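Local coordinates for glycoside hydrolase family 81 (Clostridium thermocellum, PDB 6FOP), which probably hydrolyses beta-1,3-glucans such as laminarin as part of the cellulosome, at residues A[570-582]-A[613-625]. Sequence-based numbering, arbitrary orientation.
Sequences NSEKHGINFLPIT and NWKDIQYMYYALY. With NI (nickel (II) ion), chain B.
Phe578, in the turn just beyond helix 570-575, and Tyr621 of helix 615-622 lie flat on each other in an offset stack, ring planes 8° apart and centroids 3.6 Å from one another, within the (alpha/alpha)6 barrel of the family 81 C-terminal domain. Helices 570-575 and 615-622 cross at 55°. The opposite face of Phe578 takes the carbonyl O of His574, and its rim meets Gln618 OE1 in plane, 3.7 Å from Phe578 CE2, so the ring is hemmed in on three sides. Tyr621 reaches it because its CG stands anti to the backbone N (chi1 -179°).

Trp614, at the N-cap of 615-622, lays its indole against the other helix: Glu572 CG sits over the face, 3.8 Å from the centroid of the six-membered ring, while the backbone of Gly575 and Ile576 meets the edge. Leu579 CD2 comes in off-centre, 3.6 Å from Trp614 CZ3.

His574 turns its imidazole from this interface to bind nickel through NE2, with His562, Glu601 and Glu605 completing the site; Asn598 holds ND1.

Polar bonds close the Asn613 end. Ser571 OG donates to Asn613 O at 2.8 Å. The Asn613 amide is held at both ends: OD1 is bonded to Thr569, and ND2 donates to OE2 of Glu572, whose OE1 is taken by Trp566, at 3.0 Å in a fairly straight bond that arrives from above the carboxylate plane.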
loop_
_atom_site.group_PDB
_atom_site.type_symbol
_atom_site.label_atom_id
_atom_site.label_comp_id
_atom_site.label_asym_id
_atom_site.label_seq_id
_atom_site.Cartn_x
_atom_site.Cartn_y
_atom_site.Cartn_z
ATOM N N ASN A 570 23.593 -2.474 6.166
ATOM C CA ASN A 570 22.725 -3.417 5.469
ATOM C C ASN A 570 21.755 -4.133 6.414
ATOM O O ASN A 570 20.670 -4.560 5.990
ATOM C CB ASN A 570 23.540 -4.382 4.595
ATOM C CG ASN A 570 24.188 -3.676 3.423
ATOM O OD1 ASN A 570 25.390 -3.326 3.431
ATOM N ND2 ASN A 570 23.391 -3.385 2.459
ATOM N N SER A 571 22.102 -4.207 7.698
ATOM C CA SER A 571 21.132 -4.646 8.700
ATOM C C SER A 571 19.938 -3.693 8.789
ATOM O O SER A 571 18.780 -4.146 8.836
ATOM C CB SER A 571 21.785 -4.846 10.049
ATOM O OG SER A 571 20.819 -5.256 10.989
ATOM N N GLU A 572 20.213 -2.388 8.838
ATOM C CA GLU A 572 19.137 -1.400 8.783
ATOM C C GLU A 572 18.341 -1.491 7.467
ATOM O O GLU A 572 17.113 -1.442 7.485
ATOM C CB GLU A 572 19.670 0.020 8.999
ATOM C CG GLU A 572 20.201 0.216 10.417
ATOM C CD GLU A 572 20.986 1.490 10.558
ATOM O OE1 GLU A 572 20.363 2.524 10.868
ATOM O OE2 GLU A 572 22.228 1.453 10.345
ATOM N N LYS A 573 19.035 -1.677 6.340
ATOM C CA LYS A 573 18.334 -1.745 5.076
ATOM C C LYS A 573 17.331 -2.899 5.056
ATOM O O LYS A 573 16.206 -2.736 4.573
ATOM C CB LYS A 573 19.304 -1.863 3.902
ATOM C CG LYS A 573 20.171 -0.634 3.697
ATOM C CD LYS A 573 21.046 -0.744 2.464
ATOM C CE LYS A 573 22.018 0.418 2.399
ATOM N NZ LYS A 573 22.816 0.432 1.157
ATOM N N HIS A 574 17.720 -4.058 5.583
ATOM C CA HIS A 574 16.814 -5.209 5.689
ATOM C C HIS A 574 15.724 -4.980 6.762
ATOM O O HIS A 574 14.545 -5.289 6.540
ATOM C CB HIS A 574 17.640 -6.467 5.991
ATOM C CG HIS A 574 18.276 -7.056 4.774
ATOM N ND1 HIS A 574 17.958 -8.300 4.301
ATOM C CD2 HIS A 574 19.157 -6.537 3.897
ATOM C CE1 HIS A 574 18.630 -8.541 3.200
ATOM N NE2 HIS A 574 19.372 -7.490 2.939
ATOM N N GLY A 575 16.126 -4.405 7.903
ATOM C CA GLY A 575 15.231 -4.286 9.047
ATOM C C GLY A 575 14.057 -3.342 8.856
ATOM O O GLY A 575 13.030 -3.494 9.550
ATOM N N ILE A 576 14.178 -2.349 7.958
ATOM C CA ILE A 576 13.056 -1.435 7.765
ATOM C C ILE A 576 11.829 -2.117 7.188
ATOM O O ILE A 576 10.771 -1.512 7.207
ATOM C CB ILE A 576 13.388 -0.188 6.906
ATOM C CG1 ILE A 576 13.791 -0.555 5.455
ATOM C CG2 ILE A 576 14.452 0.689 7.579
ATOM C CD1 ILE A 576 13.269 0.428 4.435
ATOM N N ASN A 577 11.956 -3.329 6.632
ATOM C CA ASN A 577 10.796 -4.079 6.171
ATOM C C ASN A 577 10.351 -5.172 7.114
ATOM O O ASN A 577 9.522 -5.998 6.778
ATOM C CB ASN A 577 10.987 -4.550 4.716
ATOM C CG ASN A 577 10.533 -3.490 3.757
ATOM O OD1 ASN A 577 9.326 -3.276 3.604
ATOM N ND2 ASN A 577 11.480 -2.726 3.204
ATOM N N PHE A 578 10.958 -5.178 8.303
ATOM C CA PHE A 578 10.483 -6.029 9.388
ATOM C C PHE A 578 9.770 -5.218 10.461
ATOM O O PHE A 578 8.695 -5.623 10.937
ATOM C CB PHE A 578 11.639 -6.806 10.051
ATOM C CG PHE A 578 12.576 -7.527 9.092
ATOM C CD1 PHE A 578 12.183 -7.964 7.840
ATOM C CD2 PHE A 578 13.877 -7.792 9.483
ATOM C CE1 PHE A 578 13.079 -8.594 6.998
ATOM C CE2 PHE A 578 14.783 -8.413 8.643
ATOM C CZ PHE A 578 14.377 -8.832 7.387
ATOM N N LEU A 579 10.362 -4.101 10.878
ATOM C CA LEU A 579 9.834 -3.388 12.043
ATOM C C LEU A 579 8.625 -2.517 11.665
ATOM O O LEU A 579 8.540 -1.989 10.534
ATOM C CB LEU A 579 10.947 -2.607 12.734
ATOM C CG LEU A 579 11.397 -1.291 12.119
ATOM C CD1 LEU A 579 10.479 -0.124 12.522
ATOM C CD2 LEU A 579 12.830 -1.001 12.557
ATOM N N PRO A 580 7.683 -2.312 12.584
ATOM C CA PRO A 580 7.652 -2.928 13.907
ATOM C C PRO A 580 7.204 -4.384 13.825
ATOM O O PRO A 580 6.269 -4.721 13.108
ATOM C CB PRO A 580 6.620 -2.089 14.652
ATOM C CG PRO A 580 5.664 -1.674 13.571
ATOM C CD PRO A 580 6.496 -1.480 12.333
ATOM N N ILE A 581 7.857 -5.234 14.602
ATOM C CA ILE A 581 7.456 -6.628 14.682
ATOM C C ILE A 581 6.346 -6.741 15.729
ATOM O O ILE A 581 6.579 -6.481 16.902
ATOM C CB ILE A 581 8.673 -7.550 14.942
ATOM C CG1 ILE A 581 9.708 -7.399 13.797
ATOM C CG2 ILE A 581 8.235 -8.994 15.034
ATOM C CD1 ILE A 581 10.982 -8.202 13.991
ATOM N N THR A 582 5.141 -7.123 15.291
ATOM C CA THR A 582 3.984 -7.307 16.167
ATOM C C THR A 582 3.525 -8.755 16.016
ATOM O O THR A 582 4.054 -9.509 15.196
ATOM C CB THR A 582 2.808 -6.359 15.841
ATOM O OG1 THR A 582 2.074 -6.832 14.705
ATOM C CG2 THR A 582 3.282 -4.910 15.622
ATOM N N ASN A 613 24.350 -4.092 13.866
ATOM C CA ASN A 613 23.410 -3.283 14.594
ATOM C C ASN A 613 21.982 -3.776 14.312
ATOM O O ASN A 613 21.792 -4.716 13.532
ATOM C CB ASN A 613 23.607 -1.779 14.311
ATOM C CG ASN A 613 23.257 -1.370 12.898
ATOM O OD1 ASN A 613 23.155 -2.194 11.988
ATOM N ND2 ASN A 613 23.078 -0.089 12.724
ATOM N N TRP A 614 21.005 -3.203 15.004
ATOM C CA TRP A 614 19.625 -3.726 14.997
ATOM C C TRP A 614 19.578 -5.234 15.202
ATOM O O TRP A 614 18.788 -5.957 14.591
ATOM C CB TRP A 614 18.858 -3.300 13.737
ATOM C CG TRP A 614 18.465 -1.868 13.718
ATOM C CD1 TRP A 614 18.861 -0.870 14.568
ATOM C CD2 TRP A 614 17.570 -1.240 12.768
ATOM N NE1 TRP A 614 18.270 0.316 14.215
ATOM C CE2 TRP A 614 17.500 0.126 13.102
ATOM C CE3 TRP A 614 16.844 -1.707 11.681
ATOM C CZ2 TRP A 614 16.721 1.040 12.378
ATOM C CZ3 TRP A 614 16.067 -0.807 10.963
ATOM C CH2 TRP A 614 16.022 0.553 11.313
ATOM N N LYS A 615 20.420 -5.701 16.146
ATOM C CA LYS A 615 20.475 -7.139 16.405
ATOM C C LYS A 615 19.142 -7.664 16.951
ATOM O O LYS A 615 18.766 -8.802 16.667
ATOM C CB LYS A 615 21.556 -7.474 17.426
ATOM C CG LYS A 615 22.988 -7.377 16.927
ATOM C CD LYS A 615 23.940 -7.794 18.052
ATOM C CE LYS A 615 25.349 -8.079 17.571
ATOM N NZ LYS A 615 26.025 -6.824 17.164
ATOM N N ASP A 616 18.450 -6.842 17.759
ATOM C CA ASP A 616 17.109 -7.224 18.247
ATOM C C ASP A 616 16.127 -7.513 17.104
ATOM O O ASP A 616 15.510 -8.582 17.052
ATOM C CB ASP A 616 16.511 -6.225 19.243
ATOM C CG ASP A 616 16.545 -4.766 18.790
ATOM O OD1 ASP A 616 17.188 -4.407 17.765
ATOM O OD2 ASP A 616 15.891 -3.963 19.477
ATOM N N ILE A 617 16.023 -6.567 16.170
ATOM C CA ILE A 617 15.127 -6.722 15.018
ATOM C C ILE A 617 15.560 -7.958 14.226
ATOM O O ILE A 617 14.716 -8.771 13.819
ATOM C CB ILE A 617 15.178 -5.484 14.129
ATOM C CG1 ILE A 617 14.791 -4.209 14.871
ATOM C CG2 ILE A 617 14.312 -5.658 12.898
ATOM C CD1 ILE A 617 13.459 -4.222 15.518
ATOM N N GLN A 618 16.877 -8.101 13.988
ATOM C CA GLN A 618 17.355 -9.216 13.159
ATOM C C GLN A 618 17.174 -10.560 13.825
ATOM O O GLN A 618 16.883 -11.558 13.158
ATOM C CB GLN A 618 18.813 -9.029 12.765
ATOM C CG GLN A 618 19.037 -7.866 11.822
ATOM C CD GLN A 618 18.409 -8.081 10.472
ATOM O OE1 GLN A 618 18.068 -9.201 10.117
ATOM N NE2 GLN A 618 18.313 -7.006 9.690
ATOM N N TYR A 619 17.359 -10.613 15.152
ATOM C CA TYR A 619 17.166 -11.907 15.816
ATOM C C TYR A 619 15.688 -12.275 15.970
ATOM O O TYR A 619 15.350 -13.469 15.916
ATOM C CB TYR A 619 17.892 -11.961 17.157
ATOM C CG TYR A 619 19.398 -11.785 17.090
ATOM C CD1 TYR A 619 20.124 -12.118 15.953
ATOM C CD2 TYR A 619 20.089 -11.300 18.183
ATOM C CE1 TYR A 619 21.503 -11.994 15.903
ATOM C CE2 TYR A 619 21.469 -11.152 18.138
ATOM C CZ TYR A 619 22.169 -11.463 16.995
ATOM O OH TYR A 619 23.537 -11.337 16.956
ATOM N N MET A 620 14.793 -11.284 16.095
ATOM C CA MET A 620 13.356 -11.573 16.017
ATOM C C MET A 620 12.978 -12.151 14.658
ATOM O O MET A 620 12.190 -13.106 14.568
ATOM C CB MET A 620 12.538 -10.333 16.296
ATOM C CG MET A 620 12.573 -9.914 17.756
ATOM S SD MET A 620 11.382 -8.577 18.023
ATOM C CE MET A 620 12.210 -7.182 17.287
ATOM N N TYR A 621 13.595 -11.609 13.593
ATOM C CA TYR A 621 13.369 -12.102 12.239
ATOM C C TYR A 621 13.928 -13.521 12.063
ATOM O O TYR A 621 13.231 -14.431 11.593
ATOM C CB TYR A 621 14.045 -11.154 11.264
ATOM C CG TYR A 621 13.885 -11.522 9.821
ATOM C CD1 TYR A 621 12.655 -11.333 9.174
ATOM C CD2 TYR A 621 14.963 -11.984 9.069
ATOM C CE1 TYR A 621 12.498 -11.666 7.843
ATOM C CE2 TYR A 621 14.807 -12.294 7.725
ATOM C CZ TYR A 621 13.572 -12.138 7.116
ATOM O OH TYR A 621 13.440 -12.434 5.758
ATOM N N TYR A 622 15.173 -13.719 12.537
ATOM C CA TYR A 622 15.858 -15.003 12.374
ATOM C C TYR A 622 15.147 -16.101 13.167
ATOM O O TYR A 622 15.207 -17.280 12.782
ATOM C CB TYR A 622 17.332 -14.931 12.785
ATOM C CG TYR A 622 18.139 -16.106 12.312
ATOM C CD1 TYR A 622 18.432 -16.282 10.963
ATOM C CD2 TYR A 622 18.662 -17.018 13.216
ATOM C CE1 TYR A 622 19.156 -17.370 10.522
ATOM C CE2 TYR A 622 19.395 -18.116 12.776
ATOM C CZ TYR A 622 19.674 -18.264 11.434
ATOM O OH TYR A 622 20.413 -19.340 10.992
ATOM N N ALA A 623 14.467 -15.714 14.262
ATOM C CA ALA A 623 13.672 -16.660 15.038
ATOM C C ALA A 623 12.513 -17.288 14.248
ATOM O O ALA A 623 11.978 -18.300 14.685
ATOM C CB ALA A 623 13.130 -15.991 16.289
ATOM N N LEU A 624 12.168 -16.722 13.075
ATOM C CA LEU A 624 11.201 -17.345 12.175
ATOM C C LEU A 624 11.815 -18.449 11.303
ATOM O O LEU A 624 11.099 -19.101 10.519
ATOM C CB LEU A 624 10.503 -16.293 11.328
ATOM C CG LEU A 624 9.681 -15.286 12.125
ATOM C CD1 LEU A 624 9.349 -14.050 11.295
ATOM C CD2 LEU A 624 8.411 -15.933 12.674
ATOM N N TYR A 625 13.114 -18.708 11.506
ATOM C CA TYR A 625 13.794 -19.889 10.948
ATOM C C TYR A 625 14.369 -20.787 12.069
ATOM O O TYR A 625 14.153 -21.986 12.074
ATOM C CB TYR A 625 14.918 -19.414 10.023
ATOM C CG TYR A 625 15.858 -20.477 9.538
ATOM C CD1 TYR A 625 15.453 -21.408 8.591
ATOM C CD2 TYR A 625 17.167 -20.567 10.033
ATOM C CE1 TYR A 625 16.320 -22.384 8.129
ATOM C CE2 TYR A 625 18.044 -21.532 9.570
ATOM C CZ TYR A 625 17.616 -22.443 8.631
ATOM O OH TYR A 625 18.493 -23.411 8.196
HETATM NI NI NI B . 20.485 -7.254 1.213
#